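Long-range contact in Thiol:disulfide interchange protein DsbA (Neisseria meningitidis MC58, PDB 3HZ8), which probably acts as a periplasmic thiol-disulfide oxidoreductase of the DsbA family, introducing disulfide bonds into exported proteins through a redox-active cysteine pair: residues Q9-Q20 and I159-E167. The protein carries 1 engineered substitution. Numbering follows the deposited sequence.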
ATOM      1  N   GLN A   9     -17.555   3.812  13.557  1.00 14.46           N
ATOM      2  CA  GLN A   9     -17.795   5.069  12.864  1.00 14.43           C
ATOM      3  C   GLN A   9     -16.589   5.496  12.036  1.00 13.54           C
ATOM      4  O   GLN A   9     -16.676   5.553  10.820  1.00 15.02           O
ATOM      5  CB  GLN A   9     -18.214   6.159  13.840  1.00 15.34           C
ATOM      6  CG  GLN A   9     -19.235   7.112  13.274  1.00 18.28           C
ATOM      7  CD  GLN A   9     -19.963   7.870  14.362  1.00 18.84           C
ATOM      8  OE1 GLN A   9     -21.202   7.865  14.417  1.00 22.82           O
ATOM      9  NE2 GLN A   9     -19.205   8.513  15.250  1.00 18.98           N
ATOM     10  N   ASN A  10     -15.467   5.786  12.687  1.00 12.16           N
ATOM     11  CA  ASN A  10     -14.261   6.149  11.939  1.00 11.38           C
ATOM     12  C   ASN A  10     -13.185   5.059  11.921  1.00 10.62           C
ATOM     13  O   ASN A  10     -12.176   5.209  11.252  1.00 10.15           O
ATOM     14  CB  ASN A  10     -13.695   7.528  12.344  1.00 12.19           C
ATOM     15  CG  ASN A  10     -13.417   7.646  13.821  1.00 13.14           C
ATOM     16  OD1 ASN A  10     -13.432   6.659  14.563  1.00 12.95           O
ATOM     17  ND2 ASN A  10     -13.185   8.875  14.271  1.00 16.23           N
ATOM     18  N   TYR A  11     -13.422   3.963  12.640  1.00  9.74           N
ATOM     19  CA  TYR A  11     -12.559   2.788  12.524  1.00  9.42           C
ATOM     20  C   TYR A  11     -13.312   1.547  12.931  1.00  9.04           C
ATOM     21  O   TYR A  11     -14.340   1.618  13.628  1.00  9.90           O
ATOM     22  CB  TYR A  11     -11.276   2.935  13.355  1.00  9.13           C
ATOM     23  CG  TYR A  11     -11.433   2.616  14.841  1.00  8.85           C
ATOM     24  CD1 TYR A  11     -11.035   1.376  15.364  1.00  8.96           C
ATOM     25  CD2 TYR A  11     -11.963   3.559  15.733  1.00 10.29           C
ATOM     26  CE1 TYR A  11     -11.161   1.094  16.728  1.00  9.39           C
ATOM     27  CE2 TYR A  11     -12.094   3.276  17.089  1.00 10.51           C
ATOM     28  CZ  TYR A  11     -11.697   2.038  17.582  1.00  9.48           C
ATOM     29  OH  TYR A  11     -11.811   1.743  18.933  1.00 11.60           O
ATOM     30  N   THR A  12     -12.803   0.405  12.484  1.00  8.71           N
ATOM     31  CA  THR A  12     -13.292  -0.888  12.945  1.00  8.43           C
ATOM     32  C   THR A  12     -12.101  -1.767  13.300  1.00  8.22           C
ATOM     33  O   THR A  12     -10.952  -1.423  13.000  1.00  8.46           O
ATOM     34  CB  THR A  12     -14.164  -1.594  11.889  1.00  8.76           C
ATOM     35  OG1 THR A  12     -13.448  -1.662  10.650  1.00  9.16           O
ATOM     36  CG2 THR A  12     -15.497  -0.858  11.689  1.00 10.05           C
ATOM     37  N   VAL A  13     -12.383  -2.882  13.976  1.00  8.43           N
ATOM     38  CA  VAL A  13     -11.321  -3.796  14.422  1.00  8.70           C
ATOM     39  C   VAL A  13     -11.392  -5.102  13.647  1.00  8.55           C
ATOM     40  O   VAL A  13     -12.455  -5.718  13.553  1.00  8.64           O
ATOM     41  CB  VAL A  13     -11.389  -4.097  15.953  1.00  8.98           C
ATOM     42  CG1 VAL A  13     -10.165  -4.924  16.411  1.00  8.86           C
ATOM     43  CG2 VAL A  13     -11.472  -2.799  16.757  1.00 10.54           C
ATOM     44  N   LEU A  14     -10.252  -5.526  13.099  1.00  8.05           N
ATOM     45  CA  LEU A  14     -10.212  -6.761  12.318  1.00  8.70           C
ATOM     46  C   LEU A  14     -10.467  -7.985  13.193  1.00  8.47           C
ATOM     47  O   LEU A  14     -10.057  -8.015  14.364  1.00  8.58           O
ATOM     48  CB  LEU A  14      -8.860  -6.930  11.622  1.00  8.75           C
ATOM     49  CG  LEU A  14      -8.454  -5.981  10.497  1.00 11.33           C
ATOM     50  CD1 LEU A  14      -7.197  -6.528   9.814  1.00 10.56           C
ATOM     51  CD2 LEU A  14      -9.580  -5.679   9.504  1.00 15.80           C
ATOM     52  N   ALA A  15     -11.117  -8.993  12.602  1.00  8.09           N
ATOM     53  CA  ALA A  15     -11.378 -10.257  13.288  1.00  7.79           C
ATOM     54  C   ALA A  15     -10.092 -11.028  13.566  1.00  7.70           C
ATOM     55  O   ALA A  15      -9.984 -11.743  14.568  1.00  7.71           O
ATOM     56  CB  ALA A  15     -12.339 -11.133  12.476  1.00  8.53           C
ATOM     57  N   ASN A  16      -9.134 -10.878  12.658  1.00  7.32           N
ATOM     58  CA  ASN A  16      -7.859 -11.571  12.688  1.00  7.97           C
ATOM     59  C   ASN A  16      -6.786 -10.569  12.299  1.00  7.83           C
ATOM     60  O   ASN A  16      -6.801 -10.046  11.183  1.00  7.32           O
ATOM     61  CB  ASN A  16      -7.862 -12.737  11.703  1.00  8.25           C
ATOM     62  CG  ASN A  16      -6.614 -13.583  11.793  1.00  7.96           C
ATOM     63  OD1 ASN A  16      -5.968 -13.665  12.850  1.00  9.53           O
ATOM     64  ND2 ASN A  16      -6.269 -14.244  10.679  1.00  9.31           N
ATOM     65  N   PRO A  17      -5.867 -10.262  13.229  1.00  7.76           N
ATOM     66  CA  PRO A  17      -4.900  -9.217  12.922  1.00  7.62           C
ATOM     67  C   PRO A  17      -3.881  -9.633  11.860  1.00  6.97           C
ATOM     68  O   PRO A  17      -3.535 -10.813  11.735  1.00  8.54           O
ATOM     69  CB  PRO A  17      -4.212  -8.968  14.271  1.00  8.20           C
ATOM     70  CG  PRO A  17      -4.349 -10.270  15.021  1.00  8.72           C
ATOM     71  CD  PRO A  17      -5.701 -10.807  14.592  1.00  7.54           C
ATOM     72  N   ILE A  18      -3.419  -8.656  11.079  1.00  6.78           N
ATOM     73  CA  ILE A  18      -2.378  -8.901  10.079  1.00  7.23           C
ATOM     74  C   ILE A  18      -1.007  -8.726  10.728  1.00  8.20           C
ATOM     75  O   ILE A  18      -0.724  -7.679  11.286  1.00  8.55           O
ATOM     76  CB  ILE A  18      -2.518  -7.943   8.876  1.00  7.05           C
ATOM     77  CG1 ILE A  18      -3.927  -8.064   8.287  1.00  7.06           C
ATOM     78  CG2 ILE A  18      -1.405  -8.191   7.832  1.00  7.75           C
ATOM     79  CD1 ILE A  18      -4.231  -7.127   7.116  1.00  8.04           C
ATOM     80  N   PRO A  19      -0.162  -9.776  10.698  1.00  8.64           N
ATOM     81  CA  PRO A  19       1.166  -9.566  11.292  1.00  9.40           C
ATOM     82  C   PRO A  19       1.919  -8.399  10.644  1.00  9.66           C
ATOM     83  O   PRO A  19       1.927  -8.254   9.410  1.00  9.62           O
ATOM     84  CB  PRO A  19       1.885 -10.884  11.006  1.00 10.26           C
ATOM     85  CG  PRO A  19       0.775 -11.895  10.925  1.00 10.38           C
ATOM     86  CD  PRO A  19      -0.347 -11.164  10.236  1.00  9.04           C
ATOM     87  N   GLN A  20       2.531  -7.562  11.476  1.00 10.59           N
ATOM     88  CA  GLN A  20       3.317  -6.431  10.995  1.00 11.60           C
ATOM     89  C   GLN A  20       4.657  -6.911  10.469  1.00 11.79           C
ATOM     90  O   GLN A  20       5.193  -7.910  10.956  1.00 12.72           O
ATOM     91  CB  GLN A  20       3.580  -5.445  12.126  1.00 12.05           C
ATOM     92  CG  GLN A  20       2.353  -4.711  12.631  1.00 13.34           C
ATOM     93  CD  GLN A  20       2.720  -3.445  13.397  1.00 15.04           C
ATOM     94  OE1 GLN A  20       1.882  -2.579  13.619  1.00 13.37           O
ATOM     95  NE2 GLN A  20       3.992  -3.328  13.785  1.00 16.18           N
ATOM     96  N   ILE A 159      -5.051  -0.183   7.164  1.00  6.94           N
ATOM     97  CA  ILE A 159      -5.077  -0.823   8.464  0.50  7.40           C
ATOM     98  C   ILE A 159      -3.869  -0.374   9.305  1.00  7.45           C
ATOM     99  O   ILE A 159      -2.728  -0.409   8.838  1.00  8.04           O
ATOM    100  CB  ILE A 159      -5.113  -2.360   8.286  0.50  7.12           C
ATOM    101  CG1 ILE A 159      -6.473  -2.775   7.714  0.50  6.53           C
ATOM    102  CG2 ILE A 159      -4.822  -3.075   9.601  0.50  6.94           C
ATOM    103  CD1 ILE A 159      -6.439  -4.017   6.854  0.50  7.37           C
ATOM    104  N   VAL A 160      -4.127   0.049  10.541  1.00  7.48           N
ATOM    105  CA  VAL A 160      -3.064   0.525  11.424  1.00  7.15           C
ATOM    106  C   VAL A 160      -2.787  -0.488  12.521  1.00  7.80           C
ATOM    107  O   VAL A 160      -3.707  -1.028  13.114  1.00  7.49           O
ATOM    108  CB  VAL A 160      -3.431   1.897  12.045  1.00  7.18           C
ATOM    109  CG1 VAL A 160      -2.309   2.439  12.925  1.00  8.41           C
ATOM    110  CG2 VAL A 160      -3.766   2.889  10.925  1.00  8.14           C
ATOM    111  N   GLY A 161      -1.515  -0.753  12.784  1.00  7.83           N
ATOM    112  CA  GLY A 161      -1.164  -1.644  13.891  1.00  8.20           C
ATOM    113  C   GLY A 161      -1.619  -3.075  13.694  1.00  8.11           C
ATOM    114  O   GLY A 161      -1.797  -3.805  14.676  1.00  8.78           O
ATOM    115  N   GLY A 162      -1.835  -3.470  12.436  1.00  7.69           N
ATOM    116  CA  GLY A 162      -2.319  -4.813  12.115  1.00  7.86           C
ATOM    117  C   GLY A 162      -3.786  -5.091  12.417  1.00  7.84           C
ATOM    118  O   GLY A 162      -4.316  -6.127  12.019  1.00  8.18           O
ATOM    119  N   LYS A 163      -4.465  -4.179  13.113  1.00  7.68           N
ATOM    120  CA  LYS A 163      -5.806  -4.515  13.617  1.00  8.10           C
ATOM    121  C   LYS A 163      -6.909  -3.464  13.454  1.00  8.05           C
ATOM    122  O   LYS A 163      -8.071  -3.799  13.619  1.00  7.98           O
ATOM    123  CB  LYS A 163      -5.728  -4.914  15.099  1.00  9.19           C
ATOM    124  CG  LYS A 163      -5.287  -3.780  16.020  1.00 10.01           C
ATOM    125  CD  LYS A 163      -5.119  -4.200  17.481  1.00  9.48           C
ATOM    126  CE  LYS A 163      -6.413  -4.731  18.106  1.00 10.47           C
ATOM    127  NZ  LYS A 163      -6.226  -5.165  19.553  1.00 12.70           N
ATOM    128  N   TYR A 164      -6.553  -2.212  13.168  1.00  7.64           N
ATOM    129  CA  TYR A 164      -7.544  -1.131  13.124  1.00  7.79           C
ATOM    130  C   TYR A 164      -7.743  -0.626  11.704  1.00  7.48           C
ATOM    131  O   TYR A 164      -6.849  -0.008  11.133  1.00  7.67           O
ATOM    132  CB  TYR A 164      -7.140   0.028  14.046  1.00  7.95           C
ATOM    133  CG  TYR A 164      -6.985  -0.385  15.498  1.00  8.66           C
ATOM    134  CD1 TYR A 164      -8.033  -0.972  16.194  1.00  9.14           C
ATOM    135  CD2 TYR A 164      -5.791  -0.167  16.170  1.00  9.61           C
ATOM    136  CE1 TYR A 164      -7.897  -1.343  17.536  1.00 10.49           C
ATOM    137  CE2 TYR A 164      -5.642  -0.531  17.513  1.00 10.55           C
ATOM    138  CZ  TYR A 164      -6.697  -1.123  18.183  1.00 10.00           C
ATOM    139  OH  TYR A 164      -6.551  -1.509  19.496  1.00 11.81           O
ATOM    140  N   LYS A 165      -8.922  -0.889  11.146  1.00  7.29           N
ATOM    141  CA  LYS A 165      -9.245  -0.470   9.792  1.00  7.64           C
ATOM    142  C   LYS A 165      -9.812   0.940   9.827  1.00  7.36           C
ATOM    143  O   LYS A 165     -10.751   1.203  10.583  1.00  8.65           O
ATOM    144  CB  LYS A 165     -10.276  -1.423   9.168  1.00  7.25           C
ATOM    145  CG  LYS A 165     -10.712  -1.038   7.745  1.00  8.71           C
ATOM    146  CD  LYS A 165     -11.672  -2.065   7.154  1.00  9.74           C
ATOM    147  CE  LYS A 165     -12.215  -1.566   5.839  1.00 13.73           C
ATOM    148  NZ  LYS A 165     -13.100  -2.556   5.181  1.00 16.68           N
ATOM    149  N   VAL A 166      -9.238   1.830   9.019  1.00  7.01           N
ATOM    150  CA  VAL A 166      -9.753   3.188   8.885  1.00  7.26           C
ATOM    151  C   VAL A 166     -11.051   3.175   8.080  1.00  7.30           C
ATOM    152  O   VAL A 166     -11.113   2.579   7.015  1.00  7.63           O
ATOM    153  CB  VAL A 166      -8.734   4.100   8.181  1.00  7.58           C
ATOM    154  CG1 VAL A 166      -9.295   5.510   8.029  1.00  8.50           C
ATOM    155  CG2 VAL A 166      -7.432   4.122   8.961  1.00  7.52           C
ATOM    156  N   GLU A 167     -12.095   3.809   8.612  1.00  8.46           N
ATOM    157  CA  GLU A 167     -13.343   3.978   7.865  1.00  9.05           C
ATOM    158  C   GLU A 167     -13.362   5.437   7.401  1.00  9.23           C
ATOM    159  O   GLU A 167     -13.592   6.347   8.194  1.00  9.00           O
ATOM    160  CB  GLU A 167     -14.561   3.651   8.738  1.00  9.54           C
ATOM    161  CG  GLU A 167     -14.528   2.265   9.404  1.00 10.71           C
ATOM    162  CD  GLU A 167     -14.774   1.127   8.426  1.00 13.05           C
ATOM    163  OE1 GLU A 167     -15.479   1.364   7.427  1.00 15.96           O
ATOM    164  OE2 GLU A 167     -14.271   0.003   8.646  1.00 12.10           O
TER
HETATM  165  O   HOH W   1     -15.861   7.725   8.766  1.00 17.77           O
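Thr12 and Lys165 form the hydrogen-bonded pair at the heart of an antiparallel ladder that adds strand 11-13 to the rim of the DsbA thioredoxin-fold sheet. Thr12 N donates to Lys165 O at 2.9 Å, and Lys165 N returns a bond to Thr12 O. Next to this rung a side-chain bond runs diagonally: with chi1 at 53°, Thr12 OG1 sits between its own backbone N and carbonyl carbon and donates to Glu167 OE2 at 2.7 Å, on the anti side of the carboxylate. The first torsion of Glu167 sets CG against Tyr11 CA, and the bend at chi2 (-73°) turns the carboxylate back toward Thr12 OG1. On the other face, Tyr11 and Tyr164 point the same way, their rings nearly perpendicular (85°) but obliquely placed, while Val13 CG2 meets the Tyr164 edge in plane. Lys163 CG covers one face of that ring, and Tyr164 OH is held by Glu188 of helix 171-191.

An edge strand can stay attached past its ladder when the following loop keeps bonding to the neighbouring turn. Leu14 N bonds to Lys163 O, and Ile18 N to Gly162 O at 2.8 Å; the turn itself is closed by Lys163 N and Tyr164 N, both donating to Val160 O in a classic beta bulge. Leu14 and Ile18 each cross Ile159 at about a right angle, CD1 to CD1. At the far end, one water donates to both Gln9 O and Glu167 O.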